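Local structure of nisin leader peptide-processing serine protease NisP (4MZD) at residues S65-V78 with G153-A165. The protein is a subtilisin-like serine protease of the S8 family that removes the leader peptide from the lantibiotic nisin precursor during its maturation. Sequence-based numbering, arbitrary orientation.
Sequences SHDFWDYQWDMKYV and GQITANGNILGVA
With CG anti to its carbonyl carbon (chi1 -61°) and the chain extended beyond it, Gln72 sends its carboxamide across to the backbone of Leu162 and grips it twice. Leu162 N donates to Gln72 OE1 (2.9 Å), nearly straight. In return, Gln72 NE2 donates to Leu162 O (2.9 Å). A primary amide suits this place, since its acceptor and donor match the N-H and C=O of one loop residue. Gln72 NE2 also donates to a water that accepts from Gln154 NE2 and probably donates to Asp74 OD2, so this buried N-cap residue of helix 73-79 ties both segments together.

Towards the N-terminus, the flat His66 ring presents an edge to Gly159, its in-plane ND1 donating to a lone pair of Gly159 O (2.7 Å), and a face to Leu162. Leu162 CD2 sits over that face, 3.9 Å from the centroid, a CH-pi contact, while CD1 meets Trp69 CE3; a branched end can touch two rings at once. Phe68 N, within the type I turn 66-69, bonds to Asn160 O (2.8 Å), and Phe68 CB rests on Ile161 CG2.

Met75, bent at chi2 and chi3, brings SD across Val164 CG1 (3.4 Å) and CE close to both Gln154 OE1 and Leu162 O, a mixed setting that suits polarisable sulfur.

The contact joins turn 66-69 and the start of helix 73-79 to the loop after helix 147-156, which carries the predicted charge-relay His147. Lys358 of helix 356-370 bridges to Asp74 and bonds to Gln154, while strand 337-340 packs against Ile161 and strand 308-311 against Val78.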
ATOM      1  N   SER A  65     -19.815   4.017  20.248  1.00 21.69           N
ATOM      2  CA  SER A  65     -18.443   3.507  20.235  1.00 21.70           C
ATOM      3  C   SER A  65     -17.686   3.762  18.925  1.00 19.89           C
ATOM      4  O   SER A  65     -16.598   4.335  18.949  1.00 21.10           O
ATOM      5  CB  SER A  65     -18.406   2.018  20.590  1.00 23.96           C
ATOM      6  OG  SER A  65     -18.706   1.814  21.959  1.00 25.75           O
ATOM      7  N   HIS A  66     -18.247   3.331  17.793  1.00 17.37           N
ATOM      8  CA  HIS A  66     -17.602   3.497  16.486  1.00 14.03           C
ATOM      9  C   HIS A  66     -18.549   4.219  15.539  1.00 12.48           C
ATOM     10  O   HIS A  66     -19.195   3.609  14.686  1.00 12.88           O
ATOM     11  CB  HIS A  66     -17.169   2.142  15.929  1.00 15.03           C
ATOM     12  CG  HIS A  66     -16.417   1.312  16.919  1.00 15.42           C
ATOM     13  ND1 HIS A  66     -15.201   1.698  17.439  1.00 14.45           N
ATOM     14  CD2 HIS A  66     -16.722   0.133  17.510  1.00 16.97           C
ATOM     15  CE1 HIS A  66     -14.784   0.788  18.301  1.00 15.78           C
ATOM     16  NE2 HIS A  66     -15.687  -0.175  18.360  1.00 16.91           N
ATOM     17  N   ASP A  67     -18.613   5.536  15.705  1.00 12.21           N
ATOM     18  CA  ASP A  67     -19.644   6.348  15.072  1.00 12.24           C
ATOM     19  C   ASP A  67     -19.733   6.195  13.568  1.00 11.50           C
ATOM     20  O   ASP A  67     -20.820   6.305  13.003  1.00 12.27           O
ATOM     21  CB  ASP A  67     -19.425   7.823  15.381  1.00 14.54           C
ATOM     22  CG  ASP A  67     -19.602   8.142  16.839  1.00 16.65           C
ATOM     23  OD1 ASP A  67     -20.452   7.499  17.497  1.00 18.91           O
ATOM     24  OD2 ASP A  67     -18.897   9.049  17.322  1.00 16.84           O
ATOM     25  N   PHE A  68     -18.598   5.971  12.911  1.00 10.28           N
ATOM     26  CA  PHE A  68     -18.578   5.999  11.454  1.00 10.34           C
ATOM     27  C   PHE A  68     -18.406   4.616  10.821  1.00  9.49           C
ATOM     28  O   PHE A  68     -18.190   4.499   9.613  1.00  9.65           O
ATOM     29  CB  PHE A  68     -17.506   6.979  10.962  1.00 11.53           C
ATOM     30  CG  PHE A  68     -17.750   8.414  11.383  1.00 12.75           C
ATOM     31  CD1 PHE A  68     -19.026   8.960  11.374  1.00 15.26           C
ATOM     32  CD2 PHE A  68     -16.693   9.217  11.795  1.00 13.06           C
ATOM     33  CE1 PHE A  68     -19.240  10.284  11.760  1.00 15.71           C
ATOM     34  CE2 PHE A  68     -16.903  10.537  12.173  1.00 14.25           C
ATOM     35  CZ  PHE A  68     -18.179  11.065  12.157  1.00 15.03           C
ATOM     36  N   TRP A  69     -18.528   3.563  11.622  1.00 10.06           N
ATOM     37  CA  TRP A  69     -18.463   2.210  11.089  1.00 10.42           C
ATOM     38  C   TRP A  69     -19.423   2.008   9.918  1.00 10.54           C
ATOM     39  O   TRP A  69     -19.086   1.345   8.935  1.00 10.48           O
ATOM     40  CB  TRP A  69     -18.762   1.198  12.195  1.00 11.35           C
ATOM     41  CG  TRP A  69     -18.959  -0.198  11.714  1.00 11.43           C
ATOM     42  CD1 TRP A  69     -20.128  -0.900  11.704  1.00 12.88           C
ATOM     43  CD2 TRP A  69     -17.962  -1.069  11.172  1.00 10.23           C
ATOM     44  NE1 TRP A  69     -19.920  -2.157  11.196  1.00 13.65           N
ATOM     45  CE2 TRP A  69     -18.597  -2.290  10.865  1.00 11.82           C
ATOM     46  CE3 TRP A  69     -16.592  -0.941  10.927  1.00  9.78           C
ATOM     47  CZ2 TRP A  69     -17.912  -3.374  10.322  1.00 12.36           C
ATOM     48  CZ3 TRP A  69     -15.912  -2.019  10.384  1.00 11.03           C
ATOM     49  CH2 TRP A  69     -16.573  -3.218  10.088  1.00 12.24           C
ATOM     50  N   ASP A  70     -20.616   2.587  10.011  1.00 11.85           N
ATOM     51  CA  ASP A  70     -21.611   2.408   8.958  1.00 13.87           C
ATOM     52  C   ASP A  70     -21.172   2.955   7.603  1.00 12.92           C
ATOM     53  O   ASP A  70     -21.695   2.542   6.568  1.00 14.58           O
ATOM     54  CB  ASP A  70     -22.946   3.032   9.371  1.00 18.04           C
ATOM     55  CG  ASP A  70     -23.637   2.249  10.469  1.00 23.66           C
ATOM     56  OD1 ASP A  70     -23.380   1.032  10.577  1.00 25.78           O
ATOM     57  OD2 ASP A  70     -24.445   2.847  11.213  1.00 26.18           O
ATOM     58  N   TYR A  71     -20.213   3.877   7.610  1.00 11.41           N
ATOM     59  CA  TYR A  71     -19.681   4.435   6.371  1.00 11.20           C
ATOM     60  C   TYR A  71     -18.618   3.532   5.751  1.00  9.87           C
ATOM     61  O   TYR A  71     -18.193   3.764   4.623  1.00 10.96           O
ATOM     62  CB  TYR A  71     -19.048   5.807   6.623  1.00 12.61           C
ATOM     63  CG  TYR A  71     -20.014   6.902   7.002  1.00 15.54           C
ATOM     64  CD1 TYR A  71     -21.242   7.027   6.362  1.00 18.25           C
ATOM     65  CD2 TYR A  71     -19.690   7.828   7.982  1.00 18.72           C
ATOM     66  CE1 TYR A  71     -22.129   8.031   6.700  1.00 20.11           C
ATOM     67  CE2 TYR A  71     -20.568   8.831   8.333  1.00 20.35           C
ATOM     68  CZ  TYR A  71     -21.785   8.929   7.691  1.00 20.86           C
ATOM     69  OH  TYR A  71     -22.653   9.932   8.042  1.00 22.89           O
ATOM     70  N   GLN A  72     -18.185   2.507   6.481  1.00  8.57           N
ATOM     71  CA  GLN A  72     -17.041   1.693   6.068  1.00  8.22           C
ATOM     72  C   GLN A  72     -17.444   0.432   5.308  1.00  7.95           C
ATOM     73  O   GLN A  72     -17.126  -0.682   5.718  1.00  8.71           O
ATOM     74  CB  GLN A  72     -16.183   1.336   7.280  1.00  8.21           C
ATOM     75  CG  GLN A  72     -15.600   2.534   7.982  1.00  8.34           C
ATOM     76  CD  GLN A  72     -14.580   2.120   9.005  1.00  7.88           C
ATOM     77  OE1 GLN A  72     -14.885   1.989  10.188  1.00  8.28           O
ATOM     78  NE2 GLN A  72     -13.356   1.894   8.554  1.00  8.49           N
ATOM     79  N   TRP A  73     -18.115   0.618   4.173  1.00  8.36           N
ATOM     80  CA  TRP A  73     -18.518  -0.506   3.323  1.00  8.65           C
ATOM     81  C   TRP A  73     -17.318  -1.396   2.998  1.00  8.42           C
ATOM     82  O   TRP A  73     -17.447  -2.617   2.861  1.00  9.37           O
ATOM     83  CB  TRP A  73     -19.164  -0.003   2.013  1.00  9.01           C
ATOM     84  CG  TRP A  73     -18.248   0.850   1.169  1.00  8.74           C
ATOM     85  CD1 TRP A  73     -18.145   2.208   1.192  1.00  9.20           C
ATOM     86  CD2 TRP A  73     -17.302   0.394   0.194  1.00  8.53           C
ATOM     87  NE1 TRP A  73     -17.190   2.632   0.299  1.00  9.27           N
ATOM     88  CE2 TRP A  73     -16.663   1.539  -0.332  1.00  9.35           C
ATOM     89  CE3 TRP A  73     -16.938  -0.867  -0.293  1.00  8.96           C
ATOM     90  CZ2 TRP A  73     -15.661   1.458  -1.301  1.00  9.94           C
ATOM     91  CZ3 TRP A  73     -15.939  -0.946  -1.260  1.00  9.92           C
ATOM     92  CH2 TRP A  73     -15.315   0.212  -1.749  1.00 10.31           C
ATOM     93  N   ASP A  74     -16.154  -0.767   2.841  1.00  8.22           N
ATOM     94  CA  ASP A  74     -14.942  -1.453   2.417  1.00  8.20           C
ATOM     95  C   ASP A  74     -14.393  -2.361   3.522  1.00  8.55           C
ATOM     96  O   ASP A  74     -13.866  -3.444   3.254  1.00  9.53           O
ATOM     97  CB  ASP A  74     -13.899  -0.417   1.983  1.00  8.37           C
ATOM     98  CG  ASP A  74     -13.541   0.557   3.093  1.00  8.66           C
ATOM     99  OD1 ASP A  74     -14.463   1.100   3.741  1.00  9.51           O
ATOM    100  OD2 ASP A  74     -12.329   0.775   3.324  1.00  9.38           O
ATOM    101  N   MET A  75     -14.525  -1.911   4.767  1.00  9.21           N
ATOM    102  CA  MET A  75     -14.109  -2.695   5.921  1.00 10.27           C
ATOM    103  C   MET A  75     -15.122  -3.808   6.189  1.00 10.38           C
ATOM    104  O   MET A  75     -14.750  -4.929   6.518  1.00 11.01           O
ATOM    105  CB  MET A  75     -13.938  -1.783   7.144  1.00 12.26           C
ATOM    106  CG  MET A  75     -12.856  -2.176   8.120  1.00 12.49           C
ATOM    107  SD  MET A  75     -11.212  -2.375   7.371  1.00 10.67           S
ATOM    108  CE  MET A  75     -10.561  -0.732   7.059  1.00 12.45           C
ATOM    109  N   LYS A  76     -16.407  -3.505   6.037  1.00 10.44           N
ATOM    110  CA  LYS A  76     -17.424  -4.544   6.174  1.00 11.07           C
ATOM    111  C   LYS A  76     -17.150  -5.678   5.187  1.00 10.80           C
ATOM    112  O   LYS A  76     -17.333  -6.856   5.501  1.00 11.50           O
ATOM    113  CB  LYS A  76     -18.824  -3.979   5.934  1.00 12.13           C
ATOM    114  CG  LYS A  76     -19.296  -2.985   6.974  1.00 13.24           C
ATOM    115  CD  LYS A  76     -20.696  -2.514   6.624  1.00 15.52           C
ATOM    116  CE  LYS A  76     -21.181  -1.412   7.545  1.00 17.19           C
ATOM    117  NZ  LYS A  76     -22.597  -1.087   7.220  1.00 19.23           N
ATOM    118  N   TYR A  77     -16.712  -5.314   3.988  1.00 10.15           N
ATOM    119  CA  TYR A  77     -16.488  -6.295   2.935  1.00 10.88           C
ATOM    120  C   TYR A  77     -15.448  -7.353   3.338  1.00 11.21           C
ATOM    121  O   TYR A  77     -15.641  -8.547   3.122  1.00 14.08           O
ATOM    122  CB  TYR A  77     -16.063  -5.587   1.648  1.00 11.74           C
ATOM    123  CG  TYR A  77     -16.012  -6.486   0.441  1.00 13.63           C
ATOM    124  CD1 TYR A  77     -17.099  -6.591  -0.414  1.00 15.59           C
ATOM    125  CD2 TYR A  77     -14.873  -7.226   0.149  1.00 14.55           C
ATOM    126  CE1 TYR A  77     -17.050  -7.414  -1.526  1.00 16.88           C
ATOM    127  CE2 TYR A  77     -14.816  -8.047  -0.951  1.00 15.73           C
ATOM    128  CZ  TYR A  77     -15.908  -8.139  -1.787  1.00 16.53           C
ATOM    129  OH  TYR A  77     -15.847  -8.966  -2.885  1.00 18.75           O
ATOM    130  N   VAL A  78     -14.342  -6.919   3.926  1.00 10.28           N
ATOM    131  CA  VAL A  78     -13.260  -7.856   4.239  1.00 10.29           C
ATOM    132  C   VAL A  78     -13.350  -8.512   5.621  1.00  9.65           C
ATOM    133  O   VAL A  78     -12.648  -9.497   5.883  1.00 10.05           O
ATOM    134  CB  VAL A  78     -11.857  -7.223   4.061  1.00 10.43           C
ATOM    135  CG1 VAL A  78     -11.645  -6.801   2.617  1.00 11.44           C
ATOM    136  CG2 VAL A  78     -11.656  -6.046   5.006  1.00 10.92           C
ATOM    137  N   GLY A 153      -4.771   4.426   8.987  1.00  7.11           N
ATOM    138  CA  GLY A 153      -6.100   4.158   9.503  1.00  7.51           C
ATOM    139  C   GLY A 153      -6.650   2.827   9.014  1.00  6.88           C
ATOM    140  O   GLY A 153      -7.331   2.115   9.764  1.00  7.08           O
ATOM    141  N   GLN A 154      -6.360   2.486   7.759  1.00  6.41           N
ATOM    142  CA  GLN A 154      -6.828   1.224   7.203  1.00  6.83           C
ATOM    143  C   GLN A 154      -6.244   0.022   7.935  1.00  6.45           C
ATOM    144  O   GLN A 154      -6.872  -1.039   7.988  1.00  7.03           O
ATOM    145  CB  GLN A 154      -6.492   1.134   5.714  1.00  6.93           C
ATOM    146  CG  GLN A 154      -7.224   2.162   4.888  1.00  7.74           C
ATOM    147  CD  GLN A 154      -8.703   1.919   4.919  1.00  8.44           C
ATOM    148  OE1 GLN A 154      -9.179   0.924   4.380  1.00  9.88           O
ATOM    149  NE2 GLN A 154      -9.442   2.795   5.608  1.00  9.28           N
ATOM    150  N   ILE A 155      -5.030   0.171   8.462  1.00  6.24           N
ATOM    151  CA  ILE A 155      -4.412  -0.897   9.223  1.00  6.82           C
ATOM    152  C   ILE A 155      -4.973  -0.980  10.642  1.00  7.07           C
ATOM    153  O   ILE A 155      -5.366  -2.060  11.086  1.00  8.06           O
ATOM    154  CB  ILE A 155      -2.876  -0.725   9.316  1.00  7.14           C
ATOM    155  CG1 ILE A 155      -2.265  -0.607   7.918  1.00  7.66           C
ATOM    156  CG2 ILE A 155      -2.250  -1.889  10.065  1.00  8.27           C
ATOM    157  CD1 ILE A 155      -0.787  -0.313   7.913  1.00  9.19           C
ATOM    158  N   THR A 156      -5.003   0.154  11.347  1.00  6.99           N
ATOM    159  CA  THR A 156      -5.028   0.118  12.800  1.00  7.01           C
ATOM    160  C   THR A 156      -6.037   1.042  13.481  1.00  7.04           C
ATOM    161  O   THR A 156      -6.107   1.049  14.707  1.00  7.37           O
ATOM    162  CB  THR A 156      -3.613   0.413  13.351  1.00  7.94           C
ATOM    163  OG1 THR A 156      -3.547   0.030  14.720  1.00  8.26           O
ATOM    164  CG2 THR A 156      -3.242   1.896  13.214  1.00  7.95           C
ATOM    165  N   ALA A 157      -6.809   1.827  12.735  1.00  7.15           N
ATOM    166  CA  ALA A 157      -7.731   2.749  13.403  1.00  7.72           C
ATOM    167  C   ALA A 157      -8.563   2.010  14.437  1.00  7.72           C
ATOM    168  O   ALA A 157      -9.067   0.909  14.197  1.00  7.68           O
ATOM    169  CB  ALA A 157      -8.625   3.459  12.413  1.00  7.84           C
ATOM    170  N   ASN A 158      -8.728   2.634  15.597  1.00  7.81           N
ATOM    171  CA  ASN A 158      -9.451   2.008  16.684  1.00  8.59           C
ATOM    172  C   ASN A 158     -10.281   3.033  17.428  1.00  8.58           C
ATOM    173  O   ASN A 158     -10.005   3.364  18.576  1.00 10.34           O
ATOM    174  CB  ASN A 158      -8.467   1.319  17.623  1.00  9.56           C
ATOM    175  CG  ASN A 158      -9.152   0.404  18.610  1.00 10.61           C
ATOM    176  OD1 ASN A 158     -10.328   0.079  18.456  1.00 11.47           O
ATOM    177  ND2 ASN A 158      -8.412  -0.038  19.621  1.00 11.93           N
ATOM    178  N   GLY A 159     -11.308   3.544  16.774  1.00  9.09           N
ATOM    179  CA  GLY A 159     -12.108   4.579  17.393  1.00  9.73           C
ATOM    180  C   GLY A 159     -13.353   4.854  16.585  1.00  9.83           C
ATOM    181  O   GLY A 159     -14.231   4.001  16.462  1.00 11.04           O
ATOM    182  N   ASN A 160     -13.430   6.049  16.017  1.00  9.18           N
ATOM    183  CA  ASN A 160     -14.619   6.431  15.268  1.00  9.22           C
ATOM    184  C   ASN A 160     -14.753   5.657  13.958  1.00  9.33           C
ATOM    185  O   ASN A 160     -15.867   5.460  13.457  1.00  9.75           O
ATOM    186  CB  ASN A 160     -14.629   7.941  15.056  1.00  9.83           C
ATOM    187  CG  ASN A 160     -14.436   8.700  16.356  1.00 10.54           C
ATOM    188  OD1 ASN A 160     -15.040   8.367  17.375  1.00 11.37           O
ATOM    189  ND2 ASN A 160     -13.587   9.716  16.332  1.00 11.25           N
ATOM    190  N   ILE A 161     -13.612   5.238  13.407  1.00  9.07           N
ATOM    191  CA  ILE A 161     -13.580   4.198  12.386  1.00  9.03           C
ATOM    192  C   ILE A 161     -12.680   3.078  12.880  1.00  8.08           C
ATOM    193  O   ILE A 161     -11.926   3.248  13.850  1.00  8.52           O
ATOM    194  CB  ILE A 161     -13.088   4.696  11.001  1.00  9.48           C
ATOM    195  CG1 ILE A 161     -11.606   5.063  11.028  1.00 10.74           C
ATOM    196  CG2 ILE A 161     -13.940   5.844  10.502  1.00 11.29           C
ATOM    197  CD1 ILE A 161     -11.014   5.217   9.657  1.00 12.88           C
ATOM    198  N   LEU A 162     -12.772   1.937  12.207  1.00  7.89           N
ATOM    199  CA  LEU A 162     -11.962   0.766  12.526  1.00  8.13           C
ATOM    200  C   LEU A 162     -11.117   0.360  11.329  1.00  8.02           C
ATOM    201  O   LEU A 162     -11.601   0.315  10.187  1.00  8.68           O
ATOM    202  CB  LEU A 162     -12.854  -0.416  12.904  1.00  9.24           C
ATOM    203  CG  LEU A 162     -13.635  -0.219  14.200  1.00 10.07           C
ATOM    204  CD1 LEU A 162     -14.639  -1.342  14.391  1.00 11.70           C
ATOM    205  CD2 LEU A 162     -12.709  -0.110  15.401  1.00  9.98           C
ATOM    206  N   GLY A 163      -9.855   0.051  11.589  1.00  7.41           N
ATOM    207  CA  GLY A 163      -9.001  -0.576  10.600  1.00  7.36           C
ATOM    208  C   GLY A 163      -9.233  -2.075  10.557  1.00  6.92           C
ATOM    209  O   GLY A 163     -10.118  -2.592  11.251  1.00  8.01           O
ATOM    210  N   VAL A 164      -8.448  -2.792   9.762  1.00  6.91           N
ATOM    211  CA  VAL A 164      -8.602  -4.241   9.714  1.00  7.37           C
ATOM    212  C   VAL A 164      -8.134  -4.907  11.002  1.00  7.73           C
ATOM    213  O   VAL A 164      -8.593  -6.001  11.337  1.00  8.37           O
ATOM    214  CB  VAL A 164      -7.855  -4.888   8.522  1.00  8.41           C
ATOM    215  CG1 VAL A 164      -8.532  -4.539   7.205  1.00  9.50           C
ATOM    216  CG2 VAL A 164      -6.365  -4.546   8.536  1.00  8.29           C
ATOM    217  N   ALA A 165      -7.192  -4.263  11.695  1.00  7.80           N
ATOM    218  CA  ALA A 165      -6.581  -4.819  12.896  1.00  8.16           C
ATOM    219  C   ALA A 165      -6.525  -3.703  13.935  1.00  8.04           C
ATOM    220  O   ALA A 165      -5.454  -3.147  14.218  1.00  8.19           O
ATOM    221  CB  ALA A 165      -5.188  -5.351  12.582  1.00  9.17           C
TER
HETATM  222  O   HOH W   1     -12.412   2.464   5.778  1.00 10.34           O